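Local coordinates for 6b protein (Agrobacterium vitis, PDB 3AQ2) that disturbs plant cell proliferation as an Agrobacterium toxin with an ADP-ribosylation fold, probably by acting on the host's miRNA machinery, at residues I17-L23 against S202-R207; R64-V70 against F133-M139; P105-N109 against G127-N131; F44-V49 against R185-L189. One frame throughout, in Å; residues are numbered along the deposited sequence.

Contact 1 of 4, residues I17-L23 against S202-R207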
loop_
_atom_site.group_PDB
_atom_site.type_symbol
_atom_site.label_atom_id
_atom_site.label_comp_id
_atom_site.label_asym_id
_atom_site.label_seq_id
_atom_site.Cartn_x
_atom_site.Cartn_y
_atom_site.Cartn_z
ATOM N N ILE A 17 -11.947 -2.278 -13.626
ATOM C CA ILE A 17 -13.053 -2.722 -12.781
ATOM C C ILE A 17 -13.490 -1.516 -11.950
ATOM O O ILE A 17 -12.861 -1.173 -10.932
ATOM C CB ILE A 17 -12.674 -3.919 -11.859
ATOM C CG1 ILE A 17 -12.109 -5.097 -12.665
ATOM C CG2 ILE A 17 -13.899 -4.379 -11.070
ATOM C CD1 ILE A 17 -13.048 -5.669 -13.684
ATOM N N LEU A 18 -14.569 -0.878 -12.398
ATOM C CA LEU A 18 -14.910 0.457 -11.910
ATOM C C LEU A 18 -16.184 0.517 -11.079
ATOM O O LEU A 18 -16.498 1.553 -10.493
ATOM C CB LEU A 18 -14.943 1.468 -13.067
ATOM C CG LEU A 18 -13.585 1.702 -13.750
ATOM C CD1 LEU A 18 -13.755 2.581 -14.968
ATOM C CD2 LEU A 18 -12.549 2.288 -12.786
ATOM N N ARG A 19 -16.904 -0.595 -11.011
ATOM C CA ARG A 19 -18.059 -0.683 -10.134
ATOM C C ARG A 19 -17.616 -1.138 -8.755
ATOM O O ARG A 19 -16.884 -2.127 -8.617
ATOM C CB ARG A 19 -19.105 -1.624 -10.724
ATOM C CG ARG A 19 -19.684 -1.113 -12.039
ATOM C CD ARG A 19 -20.762 -2.033 -12.548
ATOM N NE ARG A 19 -21.894 -2.088 -11.626
ATOM C CZ ARG A 19 -22.216 -3.151 -10.898
ATOM N NH1 ARG A 19 -21.522 -4.278 -10.994
ATOM N NH2 ARG A 19 -23.254 -3.089 -10.085
ATOM N N VAL A 20 -18.077 -0.415 -7.738
ATOM C CA VAL A 20 -17.651 -0.654 -6.353
ATOM C C VAL A 20 -17.805 -2.120 -5.920
ATOM O O VAL A 20 -16.864 -2.712 -5.395
ATOM C CB VAL A 20 -18.411 0.260 -5.370
ATOM C CG1 VAL A 20 -18.117 -0.152 -3.921
ATOM C CG2 VAL A 20 -18.038 1.731 -5.611
ATOM N N SER A 21 -18.993 -2.690 -6.117
ATOM C CA SER A 21 -19.256 -4.052 -5.663
ATOM C C SER A 21 -18.333 -5.062 -6.356
ATOM O O SER A 21 -17.770 -5.944 -5.690
ATOM C CB SER A 21 -20.731 -4.408 -5.834
ATOM O OG SER A 21 -21.109 -4.364 -7.199
ATOM N N GLU A 22 -18.143 -4.900 -7.666
ATOM C CA GLU A 22 -17.248 -5.777 -8.436
ATOM C C GLU A 22 -15.806 -5.615 -7.960
ATOM O O GLU A 22 -15.072 -6.594 -7.777
ATOM C CB GLU A 22 -17.301 -5.452 -9.927
ATOM C CG GLU A 22 -18.571 -5.842 -10.636
ATOM C CD GLU A 22 -18.483 -5.581 -12.135
ATOM O OE1 GLU A 22 -17.364 -5.684 -12.708
ATOM O OE2 GLU A 22 -19.542 -5.293 -12.740
ATOM N N LEU A 23 -15.388 -4.373 -7.752
ATOM C CA LEU A 23 -14.016 -4.148 -7.323
ATOM C C LEU A 23 -13.724 -4.824 -5.989
ATOM O O LEU A 23 -12.681 -5.451 -5.824
ATOM C CB LEU A 23 -13.723 -2.657 -7.224
ATOM C CG LEU A 23 -12.284 -2.336 -6.818
ATOM C CD1 LEU A 23 -11.292 -2.771 -7.893
ATOM C CD2 LEU A 23 -12.187 -0.847 -6.590
ATOM N N SER A 202 -8.388 1.915 -9.780
ATOM C CA SER A 202 -8.826 3.309 -9.815
ATOM C C SER A 202 -9.733 3.638 -8.625
ATOM O O SER A 202 -10.434 2.759 -8.110
ATOM C CB SER A 202 -9.587 3.555 -11.114
ATOM O OG SER A 202 -10.147 4.861 -11.127
ATOM N N CYS A 203 -9.721 4.912 -8.210
ATOM C CA CYS A 203 -10.625 5.431 -7.187
ATOM C C CYS A 203 -11.850 6.113 -7.796
ATOM O O CYS A 203 -12.728 6.577 -7.074
ATOM C CB CYS A 203 -9.899 6.414 -6.257
ATOM S SG CYS A 203 -8.547 5.617 -5.386
ATOM N N HIS A 204 -11.893 6.171 -9.125
ATOM C CA HIS A 204 -12.982 6.838 -9.849
ATOM C C HIS A 204 -14.064 5.812 -10.120
ATOM O O HIS A 204 -14.235 5.329 -11.251
ATOM C CB HIS A 204 -12.446 7.481 -11.127
ATOM C CG HIS A 204 -11.337 8.442 -10.862
ATOM N ND1 HIS A 204 -11.513 9.580 -10.104
ATOM C CD2 HIS A 204 -10.026 8.411 -11.205
ATOM C CE1 HIS A 204 -10.360 10.220 -10.005
ATOM N NE2 HIS A 204 -9.444 9.535 -10.672
ATOM N N LEU A 205 -14.804 5.502 -9.057
ATOM C CA LEU A 205 -15.676 4.332 -9.043
ATOM C C LEU A 205 -17.142 4.705 -9.136
ATOM O O LEU A 205 -17.544 5.793 -8.727
ATOM C CB LEU A 205 -15.431 3.495 -7.780
ATOM C CG LEU A 205 -13.981 3.014 -7.608
ATOM C CD1 LEU A 205 -13.751 2.437 -6.203
ATOM C CD2 LEU A 205 -13.634 1.975 -8.686
ATOM N N THR A 206 -17.921 3.777 -9.671
ATOM C CA THR A 206 -19.361 3.926 -9.780
ATOM C C THR A 206 -20.016 3.005 -8.756
ATOM O O THR A 206 -19.646 1.841 -8.617
ATOM C CB THR A 206 -19.842 3.547 -11.194
ATOM O OG1 THR A 206 -19.072 4.272 -12.168
ATOM C CG2 THR A 206 -21.315 3.914 -11.371
ATOM N N ARG A 207 -20.998 3.523 -8.036
ATOM C CA ARG A 207 -21.682 2.705 -7.050
ATOM C C ARG A 207 -22.596 1.662 -7.686
ATOM O O ARG A 207 -22.699 0.538 -7.193
ATOM C CB ARG A 207 -22.454 3.594 -6.079
ATOM C CG ARG A 207 -23.059 2.852 -4.892
ATOM C CD ARG A 207 -22.003 2.191 -4.006
ATOM N NE ARG A 207 -22.632 1.264 -3.066
ATOM C CZ ARG A 207 -22.899 -0.015 -3.329
ATOM N NH1 ARG A 207 -22.580 -0.545 -4.507
ATOM N NH2 ARG A 207 -23.483 -0.770 -2.406
ATOM O OXT ARG A 207 -23.262 1.911 -8.697
HETATM O O HOH W 1 -10.394 -0.033 -9.938
HETATM O O HOH W 2 -23.888 -0.295 -10.309
HETATM O O HOH W 3 -21.096 -1.571 -7.719
#
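L18 and V20, at the start of helix 20-38, are tied to T206 of the tail by two backbone hydrogen bonds. T206 N gives its proton to L18 O at 2.8 Å, and T206 O takes the one from V20 N at 2.9 Å. R19 and T206 thus form a single beta bridge, with R19 as the N-cap of the helix. Water carries two further links: S21 N to R207 O, and R19 NH2 to the terminal oxygen R207 OXT.

The apolar contacts centre on L205. V20 sets CG1 anti to its backbone N (chi1 171°), which leaves CG2 as the branch that meets L205 CB, at 3.8 Å; the two side chains cross at about a right angle. L23 CD2 meets L205 CD1 at 3.7 Å. L18 sends CD2 to S202 CB, at 3.6 Å. W101 also touches V20 and L23.

As for charge, N-cap R19 makes a salt bridge from NH1 to E22 OE2, in the first turn of the helix. The C-terminal carboxylate lies near the helix's N-terminal end, where the helix dipole would probably favour its negative charge.

Contact 2 of 4, residues R64-V70 against F133-M139; sequences RLTYVYV and FFLAILM
The ring of Y67 turns an edge toward the face of F134 in an offset edge-to-face pair, planes at 82° and centroids 5.7 Å apart. The closest carbons are Y67 CD2 and F134 CD1, at 3.8 Å, with F134 CD1 near the plane of the tyrosine. A136 CB approaches the same ring obliquely, 3.8 Å from Y67 CE2. At the edge of the F133 ring lies V70 O. Beyond the pair, Y69 CD2 rests against F134 CB, and Y69 OH is bonded to M98 O.

These are neighbouring antiparallel strands, 66-70 and 133-137, in the central sheet of the ADP-ribosylation fold. T66 with I137, V68 with L135 and V70 with F133 are hydrogen-bonded pairs; Y67 with A136 and Y69 with F134 are the non-hydrogen-bonded ones. The V68-L135 pair is joined by bonds of 2.9 Å from V68 N to L135 O and from L135 N to V68 O.

The face bearing Y67 and A136 packs on L27 of helix 20-38, whereas V70 and L135 meet helix 72-81. On this second face I137 CD1 reaches V68 CG2 at 4.0 Å. Past the strand end, M139 bends at chi3 (-58°), which turns CE back to T66 CG2 at 3.6 Å, and a water joins R64 O to M139 N.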
loop_
_atom_site.group_PDB
_atom_site.type_symbol
_atom_site.label_atom_id
_atom_site.label_comp_id
_atom_site.label_asym_id
_atom_site.label_seq_id
_atom_site.Cartn_x
_atom_site.Cartn_y
_atom_site.Cartn_z
ATOM N N ARG A 64 -6.085 -8.163 6.395
ATOM C CA ARG A 64 -6.805 -7.560 5.284
ATOM C C ARG A 64 -5.860 -6.684 4.474
ATOM O O ARG A 64 -4.814 -6.250 4.969
ATOM C CB ARG A 64 -7.984 -6.734 5.801
ATOM C CG ARG A 64 -9.008 -7.566 6.543
ATOM C CD ARG A 64 -10.131 -6.715 7.105
ATOM N NE ARG A 64 -9.639 -5.745 8.080
ATOM C CZ ARG A 64 -10.419 -4.943 8.800
ATOM N NH1 ARG A 64 -11.741 -4.995 8.671
ATOM N NH2 ARG A 64 -9.872 -4.094 9.656
ATOM N N LEU A 65 -6.245 -6.420 3.233
ATOM C CA LEU A 65 -5.533 -5.464 2.404
ATOM C C LEU A 65 -5.589 -4.064 3.000
ATOM O O LEU A 65 -6.589 -3.673 3.631
ATOM C CB LEU A 65 -6.143 -5.424 1.003
ATOM C CG LEU A 65 -6.085 -6.705 0.169
ATOM C CD1 LEU A 65 -6.876 -6.508 -1.114
ATOM C CD2 LEU A 65 -4.634 -7.099 -0.150
ATOM N N THR A 66 -4.516 -3.314 2.795
ATOM C CA THR A 66 -4.538 -1.858 3.004
ATOM C C THR A 66 -4.127 -1.170 1.706
ATOM O O THR A 66 -3.656 -1.829 0.762
ATOM C CB THR A 66 -3.672 -1.406 4.200
ATOM O OG1 THR A 66 -2.336 -1.903 4.049
ATOM C CG2 THR A 66 -4.272 -1.933 5.524
ATOM N N TYR A 67 -4.290 0.146 1.667
ATOM C CA TYR A 67 -4.224 0.892 0.407
ATOM C C TYR A 67 -3.216 2.019 0.463
ATOM O O TYR A 67 -3.165 2.771 1.444
ATOM C CB TYR A 67 -5.631 1.405 0.028
ATOM C CG TYR A 67 -6.607 0.249 -0.044
ATOM C CD1 TYR A 67 -7.377 -0.122 1.059
ATOM C CD2 TYR A 67 -6.714 -0.509 -1.207
ATOM C CE1 TYR A 67 -8.243 -1.221 0.989
ATOM C CE2 TYR A 67 -7.572 -1.600 -1.283
ATOM C CZ TYR A 67 -8.326 -1.952 -0.188
ATOM O OH TYR A 67 -9.189 -3.028 -0.271
ATOM N N VAL A 68 -2.401 2.112 -0.584
ATOM C CA VAL A 68 -1.490 3.246 -0.753
ATOM C C VAL A 68 -1.998 4.000 -1.979
ATOM O O VAL A 68 -1.983 3.484 -3.091
ATOM C CB VAL A 68 -0.006 2.819 -0.921
ATOM C CG1 VAL A 68 0.865 4.027 -1.212
ATOM C CG2 VAL A 68 0.482 2.100 0.345
ATOM N N TYR A 69 -2.484 5.218 -1.747
ATOM C CA TYR A 69 -3.087 6.013 -2.809
ATOM C C TYR A 69 -2.033 6.712 -3.668
ATOM O O TYR A 69 -1.023 7.213 -3.154
ATOM C CB TYR A 69 -4.118 6.981 -2.211
ATOM C CG TYR A 69 -5.301 6.206 -1.680
ATOM C CD1 TYR A 69 -5.383 5.830 -0.330
ATOM C CD2 TYR A 69 -6.301 5.767 -2.552
ATOM C CE1 TYR A 69 -6.465 5.079 0.139
ATOM C CE2 TYR A 69 -7.386 5.015 -2.091
ATOM C CZ TYR A 69 -7.465 4.676 -0.757
ATOM O OH TYR A 69 -8.541 3.920 -0.340
ATOM N N VAL A 70 -2.259 6.709 -4.983
ATOM C CA VAL A 70 -1.258 7.189 -5.952
ATOM C C VAL A 70 -1.954 7.791 -7.185
ATOM O O VAL A 70 -3.173 7.669 -7.341
ATOM C CB VAL A 70 -0.313 6.039 -6.426
ATOM C CG1 VAL A 70 0.482 5.455 -5.259
ATOM C CG2 VAL A 70 -1.114 4.927 -7.118
ATOM N N PHE A 133 -5.831 6.896 -7.965
ATOM C CA PHE A 133 -5.607 5.456 -8.140
ATOM C C PHE A 133 -5.059 4.851 -6.852
ATOM O O PHE A 133 -4.817 5.573 -5.887
ATOM C CB PHE A 133 -4.657 5.212 -9.324
ATOM C CG PHE A 133 -5.299 5.507 -10.647
ATOM C CD1 PHE A 133 -5.551 6.826 -11.027
ATOM C CD2 PHE A 133 -5.738 4.472 -11.476
ATOM C CE1 PHE A 133 -6.213 7.115 -12.234
ATOM C CE2 PHE A 133 -6.397 4.752 -12.685
ATOM C CZ PHE A 133 -6.623 6.079 -13.064
ATOM N N PHE A 134 -4.895 3.535 -6.813
ATOM C CA PHE A 134 -4.392 2.917 -5.582
ATOM C C PHE A 134 -3.563 1.684 -5.863
ATOM O O PHE A 134 -3.721 1.022 -6.894
ATOM C CB PHE A 134 -5.551 2.538 -4.635
ATOM C CG PHE A 134 -6.436 1.424 -5.165
ATOM C CD1 PHE A 134 -6.119 0.078 -4.920
ATOM C CD2 PHE A 134 -7.578 1.719 -5.914
ATOM C CE1 PHE A 134 -6.926 -0.968 -5.418
ATOM C CE2 PHE A 134 -8.405 0.682 -6.412
ATOM C CZ PHE A 134 -8.081 -0.654 -6.173
ATOM N N LEU A 135 -2.701 1.386 -4.900
ATOM C CA LEU A 135 -2.000 0.115 -4.796
ATOM C C LEU A 135 -2.579 -0.594 -3.573
ATOM O O LEU A 135 -2.641 -0.017 -2.489
ATOM C CB LEU A 135 -0.497 0.367 -4.587
ATOM C CG LEU A 135 0.191 1.197 -5.684
ATOM C CD1 LEU A 135 1.606 1.568 -5.264
ATOM C CD2 LEU A 135 0.181 0.432 -6.991
ATOM N N ALA A 136 -3.030 -1.828 -3.751
ATOM C CA ALA A 136 -3.501 -2.643 -2.634
ATOM C C ALA A 136 -2.367 -3.555 -2.184
ATOM O O ALA A 136 -1.766 -4.272 -2.998
ATOM C CB ALA A 136 -4.737 -3.441 -3.052
ATOM N N ILE A 137 -2.070 -3.520 -0.884
ATOM C CA ILE A 137 -0.940 -4.263 -0.345
ATOM C C ILE A 137 -1.299 -5.040 0.905
ATOM O O ILE A 137 -2.303 -4.746 1.570
ATOM C CB ILE A 137 0.251 -3.327 0.019
ATOM C CG1 ILE A 137 -0.160 -2.306 1.104
ATOM C CG2 ILE A 137 0.854 -2.674 -1.252
ATOM C CD1 ILE A 137 1.052 -1.624 1.764
ATOM N N LEU A 138 -0.482 -6.047 1.194
ATOM C CA LEU A 138 -0.411 -6.625 2.526
ATOM C C LEU A 138 0.837 -6.036 3.173
ATOM O O LEU A 138 1.914 -5.987 2.559
ATOM C CB LEU A 138 -0.340 -8.148 2.444
ATOM C CG LEU A 138 -1.681 -8.739 2.001
ATOM C CD1 LEU A 138 -1.491 -10.143 1.468
ATOM C CD2 LEU A 138 -2.705 -8.730 3.143
ATOM N N MET A 139 0.676 -5.527 4.392
ATOM C CA MET A 139 1.755 -4.797 5.055
ATOM C C MET A 139 2.770 -5.727 5.720
ATOM O O MET A 139 2.419 -6.796 6.243
ATOM C CB MET A 139 1.178 -3.854 6.110
ATOM C CG MET A 139 0.423 -2.694 5.489
ATOM S SD MET A 139 -0.354 -1.650 6.734
ATOM C CE MET A 139 -1.398 -2.855 7.551
HETATM O O HOH W 4 -2.213 -4.947 4.876
#

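Contact 3 of 4, residues P105-N109 against G127-N131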
loop_
_atom_site.group_PDB
_atom_site.type_symbol
_atom_site.label_atom_id
_atom_site.label_comp_id
_atom_site.label_asym_id
_atom_site.label_seq_id
_atom_site.Cartn_x
_atom_site.Cartn_y
_atom_site.Cartn_z
ATOM N N PRO A 105 -12.474 10.810 -3.875
ATOM C CA PRO A 105 -11.040 11.132 -3.942
ATOM C C PRO A 105 -10.691 12.545 -3.451
ATOM O O PRO A 105 -9.600 12.751 -2.914
ATOM C CB PRO A 105 -10.709 10.953 -5.428
ATOM C CG PRO A 105 -11.677 9.897 -5.871
ATOM C CD PRO A 105 -12.957 10.251 -5.156
ATOM N N GLN A 106 -11.604 13.507 -3.600
ATOM C CA GLN A 106 -11.322 14.853 -3.078
ATOM C C GLN A 106 -11.253 14.866 -1.544
ATOM O O GLN A 106 -10.367 15.511 -0.964
ATOM C CB GLN A 106 -12.339 15.862 -3.601
ATOM C CG GLN A 106 -12.308 15.991 -5.130
ATOM C CD GLN A 106 -13.115 17.175 -5.636
ATOM O OE1 GLN A 106 -14.157 17.518 -5.071
ATOM N NE2 GLN A 106 -12.627 17.819 -6.700
ATOM N N GLU A 107 -12.182 14.145 -0.907
ATOM C CA GLU A 107 -12.221 14.026 0.551
ATOM C C GLU A 107 -11.010 13.258 1.042
ATOM O O GLU A 107 -10.342 13.671 1.996
ATOM C CB GLU A 107 -13.495 13.311 0.995
ATOM C CG GLU A 107 -14.753 14.091 0.648
ATOM C CD GLU A 107 -16.015 13.272 0.821
ATOM O OE1 GLU A 107 -15.983 12.038 0.596
ATOM O OE2 GLU A 107 -17.052 13.876 1.154
ATOM N N MET A 108 -10.707 12.145 0.373
ATOM C CA MET A 108 -9.531 11.354 0.744
ATOM C C MET A 108 -8.257 12.196 0.652
ATOM O O MET A 108 -7.385 12.098 1.511
ATOM C CB MET A 108 -9.413 10.115 -0.135
ATOM C CG MET A 108 -8.177 9.241 0.150
ATOM S SD MET A 108 -8.027 8.702 1.870
ATOM C CE MET A 108 -9.517 7.754 1.905
ATOM N N ASN A 109 -8.165 13.043 -0.369
ATOM C CA ASN A 109 -6.980 13.874 -0.504
ATOM C C ASN A 109 -6.807 14.809 0.692
ATOM O O ASN A 109 -5.687 15.013 1.155
ATOM C CB ASN A 109 -7.004 14.688 -1.790
ATOM C CG ASN A 109 -5.703 15.424 -2.010
ATOM O OD1 ASN A 109 -4.660 14.815 -2.317
ATOM N ND2 ASN A 109 -5.739 16.721 -1.822
ATOM N N GLY A 127 -2.807 17.932 -4.645
ATOM C CA GLY A 127 -4.249 17.843 -4.841
ATOM C C GLY A 127 -4.693 16.443 -5.236
ATOM O O GLY A 127 -3.863 15.543 -5.379
ATOM N N PRO A 128 -6.008 16.258 -5.442
ATOM C CA PRO A 128 -6.618 14.933 -5.598
ATOM C C PRO A 128 -6.137 14.081 -6.765
ATOM O O PRO A 128 -6.357 12.878 -6.738
ATOM C CB PRO A 128 -8.120 15.237 -5.745
ATOM C CG PRO A 128 -8.289 16.615 -5.179
ATOM C CD PRO A 128 -7.011 17.334 -5.514
ATOM N N SER A 129 -5.497 14.675 -7.778
ATOM C CA SER A 129 -4.947 13.848 -8.863
ATOM C C SER A 129 -3.901 12.862 -8.307
ATOM O O SER A 129 -3.673 11.781 -8.871
ATOM C CB SER A 129 -4.336 14.709 -9.970
ATOM O OG SER A 129 -3.157 15.349 -9.513
ATOM N N THR A 130 -3.300 13.219 -7.173
ATOM C CA THR A 130 -2.254 12.389 -6.572
ATOM C C THR A 130 -2.778 11.127 -5.866
ATOM O O THR A 130 -1.992 10.276 -5.442
ATOM C CB THR A 130 -1.424 13.191 -5.560
ATOM O OG1 THR A 130 -2.268 13.594 -4.479
ATOM C CG2 THR A 130 -0.806 14.426 -6.223
ATOM N N ASN A 131 -4.101 11.018 -5.726
ATOM C CA ASN A 131 -4.714 9.844 -5.095
ATOM C C ASN A 131 -5.906 9.267 -5.872
ATOM O O ASN A 131 -6.757 8.600 -5.283
ATOM C CB ASN A 131 -5.080 10.110 -3.624
ATOM C CG ASN A 131 -6.071 11.259 -3.453
ATOM O OD1 ASN A 131 -5.664 12.404 -3.380
ATOM N ND2 ASN A 131 -7.366 10.942 -3.352
#
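N131 holds its CG between its own backbone N and carbonyl carbon (chi1 60°), which aims the amide at the first turn of helix 105-115, while N109 reaches back from that helix with CG opposite the backbone N (chi1 -173°). The partner segment, 127-131, contains a short 3-10 turn at 128-130 and lies in the loop leading to strand 133-137. N131 ND2 donates to P105 O at 2.9 Å, with the oxygen in the plane of the amide. The same carbonyl accepts from N109 N within the helix, so two donors grip it. The N109 and N131 amides are nearly coplanar, 8° apart, although their side chains cross at about a right angle.

Van der Waals contact is thinner: P128 CG lies 4.1 Å from Q106 CG, and P128 CB is near the P105 carbonyl. M108 brings CB to within 3.9 Å of N131 ND2. Y124 flanks the site, touching N109 and T130.

At the start of the 3-10 turn, T130 OG1 donates back to G127 O at 2.7 Å, and T130 N reaches that oxygen from the opposite face of the carbonyl plane.

Contact 4 of 4, residues F44-V49 against R185-L189; sequences FNRSVV and REFQL
S47 OG is gripped from several sides: it donates to E186 OE1 at 2.5 Å, while V49 N gives it a proton at 2.9 Å to close an ST turn, and N50 N adds another. The bond to the glutamate uses the syn lone pair of OE1. The other carboxylate oxygen, E186 OE2, is also met on its syn side, by V48 N at 2.8 Å and 16° out of the carboxylate plane. E186 stretches to both partners on an extended chain, with CG opposite the backbone N (chi1 -172°), and its backbone is tied to D56.

The second pair is a stack of amides. N45 and Q188 come from opposite directions and lay their planes 6° apart, with Q188 NE2 3.3 Å from N45 CG. Their polar ends are bonded to other parts of the chain, N45 ND2 to D55 OD2 and Q188 NE2 to H194 O.

Two irregular loops, 44-49 and 185-189, are thus joined by polar side chains; with a donor on each oxygen, the carboxylate is probably stabilised as the anion.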
loop_
_atom_site.group_PDB
_atom_site.type_symbol
_atom_site.label_atom_id
_atom_site.label_comp_id
_atom_site.label_asym_id
_atom_site.label_seq_id
_atom_site.Cartn_x
_atom_site.Cartn_y
_atom_site.Cartn_z
ATOM N N PHE A 44 10.659 -11.206 0.487
ATOM C CA PHE A 44 10.560 -10.753 -0.905
ATOM C C PHE A 44 11.782 -10.053 -1.458
ATOM O O PHE A 44 12.090 -10.207 -2.640
ATOM C CB PHE A 44 9.321 -9.869 -1.107
ATOM C CG PHE A 44 9.237 -8.689 -0.162
ATOM C CD1 PHE A 44 9.757 -7.441 -0.532
ATOM C CD2 PHE A 44 8.649 -8.826 1.089
ATOM C CE1 PHE A 44 9.681 -6.343 0.333
ATOM C CE2 PHE A 44 8.560 -7.724 1.971
ATOM C CZ PHE A 44 9.090 -6.487 1.587
ATOM N N ASN A 45 12.478 -9.298 -0.609
ATOM C CA ASN A 45 13.639 -8.541 -1.053
ATOM C C ASN A 45 14.947 -9.195 -0.645
ATOM O O ASN A 45 15.149 -9.500 0.529
ATOM C CB ASN A 45 13.595 -7.104 -0.515
ATOM C CG ASN A 45 14.620 -6.204 -1.193
ATOM O OD1 ASN A 45 14.550 -5.972 -2.404
ATOM N ND2 ASN A 45 15.582 -5.697 -0.419
ATOM N N ARG A 46 15.836 -9.384 -1.622
ATOM C CA ARG A 46 17.153 -9.972 -1.375
ATOM C C ARG A 46 18.054 -9.039 -0.568
ATOM O O ARG A 46 18.055 -7.821 -0.762
ATOM C CB ARG A 46 17.830 -10.346 -2.698
ATOM C CG ARG A 46 17.056 -11.378 -3.503
ATOM C CD ARG A 46 17.069 -12.752 -2.823
ATOM N NE ARG A 46 16.036 -13.636 -3.366
ATOM C CZ ARG A 46 15.782 -14.868 -2.931
ATOM N NH1 ARG A 46 16.487 -15.387 -1.933
ATOM N NH2 ARG A 46 14.812 -15.580 -3.498
ATOM N N SER A 47 18.792 -9.624 0.366
ATOM C CA SER A 47 19.713 -8.871 1.200
ATOM C C SER A 47 20.836 -8.280 0.355
ATOM O O SER A 47 21.293 -8.909 -0.608
ATOM C CB SER A 47 20.310 -9.799 2.256
ATOM O OG SER A 47 21.343 -9.174 2.987
ATOM N N VAL A 48 21.278 -7.081 0.718
ATOM C CA VAL A 48 22.460 -6.477 0.099
ATOM C C VAL A 48 23.739 -6.990 0.773
ATOM O O VAL A 48 24.830 -6.861 0.227
ATOM C CB VAL A 48 22.382 -4.925 0.114
ATOM C CG1 VAL A 48 23.479 -4.337 -0.714
ATOM C CG2 VAL A 48 21.056 -4.471 -0.452
ATOM N N VAL A 49 23.579 -7.591 1.950
ATOM C CA VAL A 49 24.696 -8.174 2.699
ATOM C C VAL A 49 24.980 -9.606 2.215
ATOM O O VAL A 49 26.124 -9.949 1.907
ATOM C CB VAL A 49 24.440 -8.119 4.226
ATOM C CG1 VAL A 49 25.585 -8.769 5.003
ATOM C CG2 VAL A 49 24.280 -6.680 4.675
ATOM N N ARG A 185 17.800 -4.202 12.050
ATOM C CA ARG A 185 17.321 -5.032 10.939
ATOM C C ARG A 185 17.746 -4.462 9.599
ATOM O O ARG A 185 17.953 -3.246 9.467
ATOM C CB ARG A 185 15.800 -5.182 10.982
ATOM C CG ARG A 185 15.314 -6.012 12.153
ATOM C CD ARG A 185 13.815 -5.916 12.323
ATOM N NE ARG A 185 13.394 -4.566 12.681
ATOM C CZ ARG A 185 12.145 -4.226 12.990
ATOM N NH1 ARG A 185 11.184 -5.143 12.994
ATOM N NH2 ARG A 185 11.856 -2.972 13.302
ATOM N N GLU A 186 17.861 -5.342 8.605
ATOM C CA GLU A 186 18.175 -4.921 7.249
ATOM C C GLU A 186 16.906 -4.809 6.435
ATOM O O GLU A 186 16.179 -5.782 6.273
ATOM C CB GLU A 186 19.124 -5.894 6.548
ATOM C CG GLU A 186 19.583 -5.328 5.207
ATOM C CD GLU A 186 20.083 -6.372 4.232
ATOM O OE1 GLU A 186 20.589 -7.425 4.674
ATOM O OE2 GLU A 186 19.955 -6.109 3.016
ATOM N N PHE A 187 16.663 -3.612 5.923
ATOM C CA PHE A 187 15.531 -3.375 5.044
ATOM C C PHE A 187 15.778 -2.140 4.184
ATOM O O PHE A 187 16.689 -1.349 4.453
ATOM C CB PHE A 187 14.221 -3.266 5.852
ATOM C CG PHE A 187 14.247 -2.205 6.922
ATOM C CD1 PHE A 187 14.014 -0.864 6.600
ATOM C CD2 PHE A 187 14.476 -2.547 8.251
ATOM C CE1 PHE A 187 14.032 0.126 7.590
ATOM C CE2 PHE A 187 14.486 -1.568 9.250
ATOM C CZ PHE A 187 14.266 -0.233 8.919
ATOM N N GLN A 188 14.966 -1.982 3.146
ATOM C CA GLN A 188 15.160 -0.896 2.186
ATOM C C GLN A 188 14.704 0.445 2.722
ATOM O O GLN A 188 13.658 0.542 3.354
ATOM C CB GLN A 188 14.363 -1.172 0.921
ATOM C CG GLN A 188 14.806 -2.369 0.156
ATOM C CD GLN A 188 13.794 -2.696 -0.901
ATOM O OE1 GLN A 188 13.893 -2.220 -2.033
ATOM N NE2 GLN A 188 12.786 -3.485 -0.530
ATOM N N LEU A 189 15.495 1.473 2.431
ATOM C CA LEU A 189 15.130 2.850 2.713
ATOM C C LEU A 189 15.369 3.666 1.454
ATOM O O LEU A 189 16.514 3.981 1.109
ATOM C CB LEU A 189 15.956 3.412 3.868
ATOM C CG LEU A 189 15.516 3.095 5.296
ATOM C CD1 LEU A 189 16.616 3.521 6.264
ATOM C CD2 LEU A 189 14.211 3.800 5.630
#

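Overall arrangement
Contact 2 is the buried core of the set, its centre about 3 Å from the centre of the chain, and it relies on a single antiparallel ladder and apolar side chains. Contact 1 lies at the surface, while contacts 3 and 4 are partly buried. Contacts 1, 2 and 3 form one connected cluster: C203 in contact 1 touches Y69 and F133 of contact 2 and also N131 of contact 3. S202 ends the strand beside 133-137, so segment 202-207 runs on from the same sheet. Contact 4 stands apart, its centre about 35 Å from that of contact 1 and across the chain's centre; there a carboxylate and stacked amides join loops, whereas contact 3 fixes a helix start with one hydrogen bond from an asparagine amide.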